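Local coordinates for protein L-ribulose 3-epimerase (Methylomonas sp. DH-1, PDB 7CJ5) that catalyses the manganese-dependent epimerisation of ketoses at C3, with highest activity on L-ribulose and also interconverting D-allulose and D-fructose, at residues Ala68-Ser73 with Asp90-Lys95; Thr79-Ala84 with Ser124-Ala129; Cys109-Cys114 with Asp150-Asn155. All coordinates share one frame; numbering follows the deposited sequence.

Contact 1: residues Ala68-Ser73 with Asp90-Lys95; sequences ASLGLS and DELLRK. With FUD (D-fructose), chain D.
L70 and L72 on the strand meet L92 and L93 on the helix, and all four leucines are buried. Before them comes S69, whose side chain faces the bound sugar. Its OG accepts a hydrogen bond from O6 of the bound D-fructose, with S69 OG and fructose O6 2.9 Å apart. S69 OG is also hydrogen-bonded to E41, which ties the sugar-binding hydroxyl to the neighbouring strand 39-43. S69 is an experimentally established binding residue for D-fructose and D-allulose.

L70 points the other way, toward the helix. Its CG lies between the backbone N and the carbonyl carbon (chi1 60°), and its two methyls divide between two partners. CD2 of L70 reaches CD2 of L92 at 3.9 Å, the two side chains sliding past each other in opposite directions. CD1 of L70 lies 4.2 Å from CD2 of L93, and here the two side chains cross at about a right angle. L72 then brings one methyl to both helix leucines: its CD2 is 4.1 Å from CD2 of L92. The same L72 CD2 is also 4.1 Å from CD2 of L93. The two helix methyls are thus each shared between L70 and L72. The contact is wholly apolar.

Over these short segments the strand and helix axes run antiparallel, at 171°, with a closest approach of 10.3 Å. This is the strand-to-helix packing of a beta-alpha-beta unit in a TIM barrel, formed by strand 65-72, helix 83-102 and strand 107-112. I112 of strand 107-112 touches both L70 and L93. M135 and L138 of helix 125-143 also pack on L93.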
loop_
_atom_site.group_PDB
_atom_site.type_symbol
_atom_site.label_atom_id
_atom_site.label_comp_id
_atom_site.label_asym_id
_atom_site.label_seq_id
_atom_site.Cartn_x
_atom_site.Cartn_y
_atom_site.Cartn_z
ATOM N N ALA A 68 4.485 -18.829 -14.716
ATOM C CA ALA A 68 3.619 -17.718 -15.159
ATOM C C ALA A 68 2.883 -17.123 -13.965
ATOM O O ALA A 68 2.575 -17.850 -13.005
ATOM C CB ALA A 68 2.654 -18.181 -16.226
ATOM N N SER A 69 2.617 -15.826 -14.055
ATOM C CA SER A 69 1.745 -15.076 -13.127
ATOM C C SER A 69 0.797 -14.225 -13.961
ATOM O O SER A 69 1.096 -13.931 -15.144
ATOM C CB SER A 69 2.542 -14.241 -12.160
ATOM O OG SER A 69 3.305 -13.262 -12.844
ATOM N N LEU A 70 -0.316 -13.840 -13.371
ATOM C CA LEU A 70 -1.191 -12.821 -13.983
ATOM C C LEU A 70 -2.032 -12.204 -12.876
ATOM O O LEU A 70 -2.082 -12.782 -11.768
ATOM C CB LEU A 70 -2.058 -13.481 -15.058
ATOM C CG LEU A 70 -2.979 -14.593 -14.571
ATOM C CD1 LEU A 70 -4.301 -14.031 -14.072
ATOM C CD2 LEU A 70 -3.210 -15.609 -15.668
ATOM N N GLY A 71 -2.627 -11.059 -13.185
ATOM C CA GLY A 71 -3.760 -10.484 -12.454
ATOM C C GLY A 71 -4.956 -10.406 -13.376
ATOM O O GLY A 71 -4.776 -10.055 -14.564
ATOM N N LEU A 72 -6.134 -10.760 -12.869
ATOM C CA LEU A 72 -7.388 -10.621 -13.639
ATOM C C LEU A 72 -7.722 -9.132 -13.721
ATOM O O LEU A 72 -7.033 -8.302 -13.070
ATOM C CB LEU A 72 -8.493 -11.440 -12.975
ATOM C CG LEU A 72 -8.196 -12.934 -12.845
ATOM C CD1 LEU A 72 -9.274 -13.615 -12.024
ATOM C CD2 LEU A 72 -8.083 -13.582 -14.217
ATOM N N SER A 73 -8.730 -8.795 -14.513
ATOM C CA SER A 73 -9.235 -7.411 -14.656
ATOM C C SER A 73 -10.728 -7.410 -14.336
ATOM O O SER A 73 -11.284 -8.492 -14.088
ATOM C CB SER A 73 -8.947 -6.850 -16.036
ATOM O OG SER A 73 -9.798 -7.434 -17.006
ATOM N N ASP A 90 -12.704 -17.727 -15.719
ATOM C CA ASP A 90 -12.432 -19.183 -15.849
ATOM C C ASP A 90 -11.702 -19.407 -17.184
ATOM O O ASP A 90 -10.668 -20.107 -17.202
ATOM C CB ASP A 90 -13.715 -20.024 -15.796
ATOM C CG ASP A 90 -14.426 -20.125 -14.452
ATOM O OD1 ASP A 90 -13.874 -19.648 -13.435
ATOM O OD2 ASP A 90 -15.548 -20.708 -14.431
ATOM N N GLU A 91 -12.240 -18.840 -18.272
ATOM C CA GLU A 91 -11.727 -19.027 -19.653
ATOM C C GLU A 91 -10.287 -18.493 -19.746
ATOM O O GLU A 91 -9.430 -19.208 -20.303
ATOM C CB GLU A 91 -12.641 -18.336 -20.665
ATOM C CG GLU A 91 -12.122 -18.415 -22.085
ATOM C CD GLU A 91 -12.792 -17.482 -23.081
ATOM O OE1 GLU A 91 -13.116 -16.340 -22.707
ATOM O OE2 GLU A 91 -12.979 -17.898 -24.229
ATOM N N LEU A 92 -10.021 -17.300 -19.206
ATOM C CA LEU A 92 -8.664 -16.690 -19.220
ATOM C C LEU A 92 -7.694 -17.577 -18.432
ATOM O O LEU A 92 -6.556 -17.801 -18.908
ATOM C CB LEU A 92 -8.713 -15.283 -18.621
ATOM C CG LEU A 92 -7.428 -14.480 -18.806
ATOM C CD1 LEU A 92 -7.715 -12.987 -18.831
ATOM C CD2 LEU A 92 -6.416 -14.823 -17.723
ATOM N N LEU A 93 -8.115 -18.063 -17.264
ATOM C CA LEU A 93 -7.270 -18.909 -16.379
ATOM C C LEU A 93 -6.954 -20.247 -17.072
ATOM O O LEU A 93 -5.788 -20.702 -16.996
ATOM C CB LEU A 93 -8.003 -19.092 -15.044
ATOM C CG LEU A 93 -8.064 -17.833 -14.179
ATOM C CD1 LEU A 93 -9.025 -18.004 -13.019
ATOM C CD2 LEU A 93 -6.684 -17.448 -13.678
ATOM N N ARG A 94 -7.923 -20.869 -17.739
ATOM C CA ARG A 94 -7.673 -22.121 -18.516
ATOM C C ARG A 94 -6.651 -21.831 -19.622
ATOM O O ARG A 94 -5.709 -22.619 -19.790
ATOM C CB ARG A 94 -8.971 -22.685 -19.100
ATOM C CG ARG A 94 -9.934 -23.227 -18.057
ATOM C CD ARG A 94 -11.045 -24.064 -18.658
ATOM N NE ARG A 94 -11.902 -23.319 -19.573
ATOM C CZ ARG A 94 -13.008 -22.670 -19.215
ATOM N NH1 ARG A 94 -13.396 -22.668 -17.950
ATOM N NH2 ARG A 94 -13.720 -22.017 -20.119
ATOM N N LYS A 95 -6.823 -20.731 -20.353
ATOM C CA LYS A 95 -5.899 -20.351 -21.454
ATOM C C LYS A 95 -4.488 -20.139 -20.888
ATOM O O LYS A 95 -3.546 -20.654 -21.479
ATOM C CB LYS A 95 -6.404 -19.105 -22.179
ATOM C CG LYS A 95 -5.579 -18.721 -23.395
ATOM C CD LYS A 95 -5.546 -19.787 -24.455
ATOM C CE LYS A 95 -4.883 -19.303 -25.727
ATOM N NZ LYS A 95 -4.438 -20.435 -26.570
HETATM C C1 FUD D . 1.535 -6.683 -8.107
HETATM C C2 FUD D . 2.450 -7.854 -7.879
HETATM C C3 FUD D . 2.772 -8.742 -9.055
HETATM C C4 FUD D . 1.425 -9.006 -9.698
HETATM C C5 FUD D . 1.400 -9.652 -11.082
HETATM C C6 FUD D . 2.746 -9.899 -11.734
HETATM O O1 FUD D . 1.677 -5.717 -7.063
HETATM O O2 FUD D . 2.920 -8.061 -6.768
HETATM O O3 FUD D . 3.389 -9.958 -8.622
HETATM O O4 FUD D . 0.729 -9.796 -8.753
HETATM O O5 FUD D . 0.631 -10.853 -11.029
HETATM O O6 FUD D . 2.495 -10.473 -13.045
#

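Contact 2: residues Thr79-Ala84 with Ser124-Ala129; sequences TSTDPA and SRENRA
N127 reaches across to the backbone of T79 and makes the central bond of this contact. Its ND2 donates to the T79 carbonyl, with N127 ND2 and T79 O 2.9 Å apart and the N-H pointing almost straight at the oxygen (171°). The acceptor lies in the amide plane of N127. Seen from T79, however, the donor sits well above the carbonyl plane. The same oxygen receives a CA-H...O contact from N127, with N127 CA 3.3 Å from T79 O. Beside this, T79 CB and N127 CB pack at 3.9 Å. Farther out, the methyl CG2 of T81 lies 3.7 Å from E126 OE2, where the two side chains cross at about a right angle.

The amide of N127 is held from its other end. With CG beside the backbone N (chi1 -62°), OD1 faces back to S124 while ND2 points to T79. OD1 accepts from the S124 backbone, with S124 N and N127 OD1 2.8 Å apart. In return S124 OG caps the helix by accepting from N127 N at 3.3 Å. The pair forms a capping box at the start of helix 125-143. On the other segment, S80 OG accepts from D82 N at 2.9 Å, an ST turn that shapes the chain just before helix 83-102.

T79 OG1 is hydrogen-bonded to D77 OD1. The contact lies at the periphery, away from the annotated sites. It joins the lead-in to helix 83-102 with the first turn of helix 125-143, which are successive outer helices of the barrel; T79 also packs on C114, beyond strand 107-112.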
loop_
_atom_site.group_PDB
_atom_site.type_symbol
_atom_site.label_atom_id
_atom_site.label_comp_id
_atom_site.label_asym_id
_atom_site.label_seq_id
_atom_site.Cartn_x
_atom_site.Cartn_y
_atom_site.Cartn_z
ATOM N N THR A 79 -14.321 -12.956 -8.749
ATOM C CA THR A 79 -15.106 -12.539 -7.556
ATOM C C THR A 79 -16.473 -12.001 -7.990
ATOM O O THR A 79 -17.330 -11.840 -7.112
ATOM C CB THR A 79 -14.406 -11.480 -6.686
ATOM O OG1 THR A 79 -14.313 -10.261 -7.420
ATOM C CG2 THR A 79 -13.028 -11.889 -6.214
ATOM N N SER A 80 -16.666 -11.710 -9.281
ATOM C CA SER A 80 -17.809 -10.906 -9.789
ATOM C C SER A 80 -19.139 -11.537 -9.365
ATOM O O SER A 80 -19.257 -12.764 -9.421
ATOM C CB SER A 80 -17.754 -10.735 -11.291
ATOM O OG SER A 80 -18.867 -9.978 -11.755
ATOM N N THR A 81 -20.116 -10.699 -9.009
ATOM C CA THR A 81 -21.534 -11.096 -8.809
ATOM C C THR A 81 -22.222 -11.302 -10.168
ATOM O O THR A 81 -23.392 -11.699 -10.186
ATOM C CB THR A 81 -22.228 -10.059 -7.926
ATOM O OG1 THR A 81 -22.075 -8.788 -8.556
ATOM C CG2 THR A 81 -21.643 -10.014 -6.533
ATOM N N ASP A 82 -21.514 -11.073 -11.274
ATOM C CA ASP A 82 -22.014 -11.325 -12.653
ATOM C C ASP A 82 -21.460 -12.652 -13.168
ATOM O O ASP A 82 -20.260 -12.763 -13.436
ATOM C CB ASP A 82 -21.626 -10.185 -13.592
ATOM C CG ASP A 82 -22.238 -8.850 -13.203
ATOM O OD1 ASP A 82 -23.466 -8.802 -12.984
ATOM O OD2 ASP A 82 -21.473 -7.867 -13.100
ATOM N N PRO A 83 -22.317 -13.686 -13.337
ATOM C CA PRO A 83 -21.852 -15.021 -13.715
ATOM C C PRO A 83 -21.046 -15.034 -15.021
ATOM O O PRO A 83 -20.103 -15.785 -15.093
ATOM C CB PRO A 83 -23.146 -15.836 -13.868
ATOM C CG PRO A 83 -24.142 -15.117 -12.995
ATOM C CD PRO A 83 -23.769 -13.649 -13.104
ATOM N N ALA A 84 -21.417 -14.213 -16.010
ATOM C CA ALA A 84 -20.709 -14.151 -17.311
ATOM C C ALA A 84 -19.254 -13.722 -17.073
ATOM O O ALA A 84 -18.363 -14.269 -17.737
ATOM C CB ALA A 84 -21.398 -13.224 -18.282
ATOM N N SER A 124 -17.878 -9.033 -0.297
ATOM C CA SER A 124 -18.983 -9.804 0.347
ATOM C C SER A 124 -18.558 -11.271 0.423
ATOM O O SER A 124 -17.606 -11.601 -0.290
ATOM C CB SER A 124 -20.258 -9.673 -0.425
ATOM O OG SER A 124 -20.023 -9.894 -1.810
ATOM N N ARG A 125 -19.233 -12.124 1.207
ATOM C CA ARG A 125 -18.949 -13.592 1.201
ATOM C C ARG A 125 -19.336 -14.147 -0.177
ATOM O O ARG A 125 -18.910 -15.252 -0.532
ATOM C CB ARG A 125 -19.676 -14.353 2.319
ATOM C CG ARG A 125 -19.764 -15.858 2.089
ATOM C CD ARG A 125 -18.428 -16.566 2.098
ATOM N NE ARG A 125 -17.438 -16.061 3.029
ATOM C CZ ARG A 125 -16.195 -16.500 3.027
ATOM N NH1 ARG A 125 -15.301 -16.040 3.881
ATOM N NH2 ARG A 125 -15.849 -17.419 2.152
ATOM N N GLU A 126 -20.085 -13.374 -0.949
ATOM C CA GLU A 126 -20.463 -13.739 -2.334
ATOM C C GLU A 126 -19.236 -13.623 -3.248
ATOM O O GLU A 126 -18.914 -14.583 -3.970
ATOM C CB GLU A 126 -21.577 -12.797 -2.742
ATOM C CG GLU A 126 -22.219 -13.169 -4.039
ATOM C CD GLU A 126 -23.468 -12.345 -4.249
ATOM O OE1 GLU A 126 -23.798 -11.523 -3.352
ATOM O OE2 GLU A 126 -24.092 -12.520 -5.303
ATOM N N ASN A 127 -18.565 -12.477 -3.197
ATOM C CA ASN A 127 -17.249 -12.275 -3.855
ATOM C C ASN A 127 -16.300 -13.397 -3.428
ATOM O O ASN A 127 -15.616 -13.958 -4.296
ATOM C CB ASN A 127 -16.612 -10.944 -3.473
ATOM C CG ASN A 127 -17.421 -9.741 -3.893
ATOM O OD1 ASN A 127 -17.704 -8.878 -3.062
ATOM N ND2 ASN A 127 -17.797 -9.681 -5.162
ATOM N N ARG A 128 -16.249 -13.698 -2.130
ATOM C CA ARG A 128 -15.283 -14.679 -1.576
ATOM C C ARG A 128 -15.663 -16.087 -2.037
ATOM O O ARG A 128 -14.759 -16.838 -2.443
ATOM C CB ARG A 128 -15.232 -14.594 -0.050
ATOM C CG ARG A 128 -14.561 -13.338 0.473
ATOM C CD ARG A 128 -14.672 -13.241 1.986
ATOM N NE ARG A 128 -14.112 -11.976 2.415
ATOM C CZ ARG A 128 -12.820 -11.691 2.376
ATOM N NH1 ARG A 128 -11.954 -12.600 1.964
ATOM N NH2 ARG A 128 -12.395 -10.502 2.750
ATOM N N ALA A 129 -16.945 -16.436 -1.959
ATOM C CA ALA A 129 -17.468 -17.758 -2.384
ATOM C C ALA A 129 -17.213 -17.962 -3.885
ATOM O O ALA A 129 -16.790 -19.067 -4.272
ATOM C CB ALA A 129 -18.924 -17.868 -2.038
#

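Contact 3: residues Cys109-Cys114 with Asp150-Asn155; sequences CGVIYC and DLEVVN. With MN (manganese (II) ion), chain C; FUD (D-fructose), chain D.
E152 packs against G110 and carries the contact into the active site. Its CB lies 3.3 Å from G110 O, and the same carbonyl accepts a hydrogen bond, with E152 N and G110 O 3.0 Å apart. From there the chain runs extended: CG is anti to the backbone N (chi1 -167°), which carries the carboxylate to the bound metal and sugar. E152 CD lies 3.1 Å from the manganese ion. OE1 accepts from the sugar, with E152 OE1 and D-fructose O4 2.6 Å apart, and fructose O3 is also close to it. OE2 coordinates the manganese ion, with E152 OE2 2.0 Å from the metal and fructose O2 nearby. Fructose O2 and O3, together with D185, H211 and E246, complete the metal site. E152 is probably one of the two proton donor/acceptors, with E246.

The backbone oxygen of E152 is held by Y113: Y113 OH donates to E152 O at 2.7 Å. That oxygen sits at the edge of the Y113 ring, in its plane. Bonds to both N and O thus fix the peptide groups around this metal ligand.

Side chains close the rest. I112 CD1 reaches L151 CD2 at 3.6 Å, crossing at about a right angle. V111 CG2 is 3.7 Å from V154 CG1 and also borders fructose O4. G110, at backbone angles suited to glycine, brings its CA near fructose O5.

Strands 107-112 and 148-152 are parallel neighbours in the barrel, linked through helix 125-143. M135 of that helix covers I112, Y113 and L151 from outside. Strand 180-185 lies along the other side of strand 148-152, where H183 touches E152.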
loop_
_atom_site.group_PDB
_atom_site.type_symbol
_atom_site.label_atom_id
_atom_site.label_comp_id
_atom_site.label_asym_id
_atom_site.label_seq_id
_atom_site.Cartn_x
_atom_site.Cartn_y
_atom_site.Cartn_z
ATOM N N CYS A 109 0.883 -18.488 -10.690
ATOM C CA CYS A 109 0.783 -17.709 -9.435
ATOM C C CYS A 109 0.290 -16.296 -9.732
ATOM O O CYS A 109 -0.072 -15.998 -10.895
ATOM C CB CYS A 109 2.126 -17.674 -8.713
ATOM S SG CYS A 109 3.413 -16.807 -9.640
ATOM N N GLY A 110 0.289 -15.453 -8.703
ATOM C CA GLY A 110 -0.143 -14.052 -8.805
ATOM C C GLY A 110 -1.590 -13.876 -8.386
ATOM O O GLY A 110 -2.124 -14.728 -7.628
ATOM N N VAL A 111 -2.205 -12.790 -8.843
ATOM C CA VAL A 111 -3.577 -12.391 -8.423
ATOM C C VAL A 111 -4.552 -13.056 -9.398
ATOM O O VAL A 111 -5.136 -12.374 -10.254
ATOM C CB VAL A 111 -3.699 -10.860 -8.316
ATOM C CG1 VAL A 111 -5.043 -10.428 -7.743
ATOM C CG2 VAL A 111 -2.571 -10.296 -7.462
ATOM N N ILE A 112 -4.675 -14.379 -9.267
ATOM C CA ILE A 112 -5.470 -15.249 -10.182
ATOM C C ILE A 112 -6.899 -15.397 -9.628
ATOM O O ILE A 112 -7.724 -16.015 -10.322
ATOM C CB ILE A 112 -4.762 -16.606 -10.386
ATOM C CG1 ILE A 112 -4.481 -17.324 -9.063
ATOM C CG2 ILE A 112 -3.492 -16.423 -11.196
ATOM C CD1 ILE A 112 -3.893 -18.727 -9.227
ATOM N N TYR A 113 -7.180 -14.837 -8.442
ATOM C CA TYR A 113 -8.418 -15.096 -7.656
ATOM C C TYR A 113 -9.330 -13.854 -7.624
ATOM O O TYR A 113 -10.403 -13.923 -7.035
ATOM C CB TYR A 113 -8.057 -15.539 -6.235
ATOM C CG TYR A 113 -7.177 -14.548 -5.517
ATOM C CD1 TYR A 113 -7.725 -13.489 -4.817
ATOM C CD2 TYR A 113 -5.795 -14.636 -5.583
ATOM C CE1 TYR A 113 -6.929 -12.545 -4.193
ATOM C CE2 TYR A 113 -4.982 -13.701 -4.964
ATOM C CZ TYR A 113 -5.551 -12.651 -4.260
ATOM O OH TYR A 113 -4.772 -11.715 -3.643
ATOM N N CYS A 114 -8.924 -12.744 -8.243
ATOM C CA CYS A 114 -9.717 -11.490 -8.287
ATOM C C CYS A 114 -9.101 -10.534 -9.308
ATOM O O CYS A 114 -8.020 -10.843 -9.846
ATOM C CB CYS A 114 -9.742 -10.815 -6.917
ATOM S SG CYS A 114 -8.149 -10.075 -6.464
ATOM N N ASP A 150 -0.599 -20.962 -7.079
ATOM C CA ASP A 150 -0.110 -20.262 -5.867
ATOM C C ASP A 150 -0.819 -18.907 -5.827
ATOM O O ASP A 150 -0.595 -18.098 -6.748
ATOM C CB ASP A 150 1.416 -20.158 -5.881
ATOM C CG ASP A 150 2.075 -21.415 -6.422
ATOM O OD1 ASP A 150 2.240 -22.371 -5.644
ATOM O OD2 ASP A 150 2.390 -21.437 -7.630
ATOM N N LEU A 151 -1.666 -18.702 -4.819
ATOM C CA LEU A 151 -2.541 -17.510 -4.699
ATOM C C LEU A 151 -1.757 -16.401 -3.999
ATOM O O LEU A 151 -1.401 -16.570 -2.804
ATOM C CB LEU A 151 -3.787 -17.875 -3.902
ATOM C CG LEU A 151 -4.544 -19.107 -4.385
ATOM C CD1 LEU A 151 -5.758 -19.347 -3.517
ATOM C CD2 LEU A 151 -4.967 -18.972 -5.830
ATOM N N GLU A 152 -1.474 -15.327 -4.730
ATOM C CA GLU A 152 -0.597 -14.239 -4.247
ATOM C C GLU A 152 -1.392 -13.292 -3.353
ATOM O O GLU A 152 -2.240 -12.553 -3.866
ATOM C CB GLU A 152 0.016 -13.448 -5.393
ATOM C CG GLU A 152 1.134 -12.548 -4.910
ATOM C CD GLU A 152 1.765 -11.670 -5.972
ATOM O OE1 GLU A 152 1.345 -11.758 -7.138
ATOM O OE2 GLU A 152 2.694 -10.909 -5.622
ATOM N N VAL A 153 -1.077 -13.298 -2.058
ATOM C CA VAL A 153 -1.629 -12.315 -1.089
ATOM C C VAL A 153 -1.057 -10.947 -1.472
ATOM O O VAL A 153 0.178 -10.833 -1.591
ATOM C CB VAL A 153 -1.296 -12.738 0.352
ATOM C CG1 VAL A 153 -1.675 -11.666 1.354
ATOM C CG2 VAL A 153 -1.986 -14.057 0.685
ATOM N N VAL A 154 -1.917 -9.953 -1.700
ATOM C CA VAL A 154 -1.450 -8.579 -2.045
ATOM C C VAL A 154 -2.123 -7.580 -1.103
ATOM O O VAL A 154 -3.065 -7.958 -0.369
ATOM C CB VAL A 154 -1.629 -8.240 -3.541
ATOM C CG1 VAL A 154 -0.807 -9.187 -4.408
ATOM C CG2 VAL A 154 -3.081 -8.225 -3.997
ATOM N N ASN A 155 -1.595 -6.359 -1.080
ATOM C CA ASN A 155 -1.985 -5.325 -0.096
ATOM C C ASN A 155 -3.406 -4.848 -0.423
ATOM O O ASN A 155 -3.915 -5.156 -1.524
ATOM C CB ASN A 155 -0.941 -4.207 -0.045
ATOM C CG ASN A 155 -0.956 -3.298 -1.256
ATOM O OD1 ASN A 155 -1.940 -2.601 -1.491
ATOM N ND2 ASN A 155 0.136 -3.270 -2.007
HETATM MN MN MN C . 4.178 -9.885 -6.521
HETATM C C1 FUD D . 1.535 -6.683 -8.107
HETATM C C2 FUD D . 2.450 -7.854 -7.879
HETATM C C3 FUD D . 2.772 -8.742 -9.055
HETATM C C4 FUD D . 1.425 -9.006 -9.698
HETATM C C5 FUD D . 1.400 -9.652 -11.082
HETATM C C6 FUD D . 2.746 -9.899 -11.734
HETATM O O1 FUD D . 1.677 -5.717 -7.063
HETATM O O2 FUD D . 2.920 -8.061 -6.768
HETATM O O3 FUD D . 3.389 -9.958 -8.622
HETATM O O4 FUD D . 0.729 -9.796 -8.753
HETATM O O5 FUD D . 0.631 -10.853 -11.029
HETATM O O6 FUD D . 2.495 -10.473 -13.045
#

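In the fold
The contacts follow the barrel from strand 65-72 to strand 148-152. Contacts 1 and 3 are in series along the chain, with centres about 11 Å apart, and both reach the same parallel sheet. They touch where strands 65-72 and 107-112 pair, through probable hydrogen bonds A68 O to C109 N and L72 N to V111 O. Contact 2 lies farther out, about 17 Å centre to centre from contact 1 and about 16 Å from contact 3. Its segments alternate with those of both. It shares helix 83-102 with contact 1 and meets contact 3 through T79. Contacts 1 and 3 build adjoining barrel wall holding S69 and E152 at the sugar; contact 2 joins peripheral helix starts.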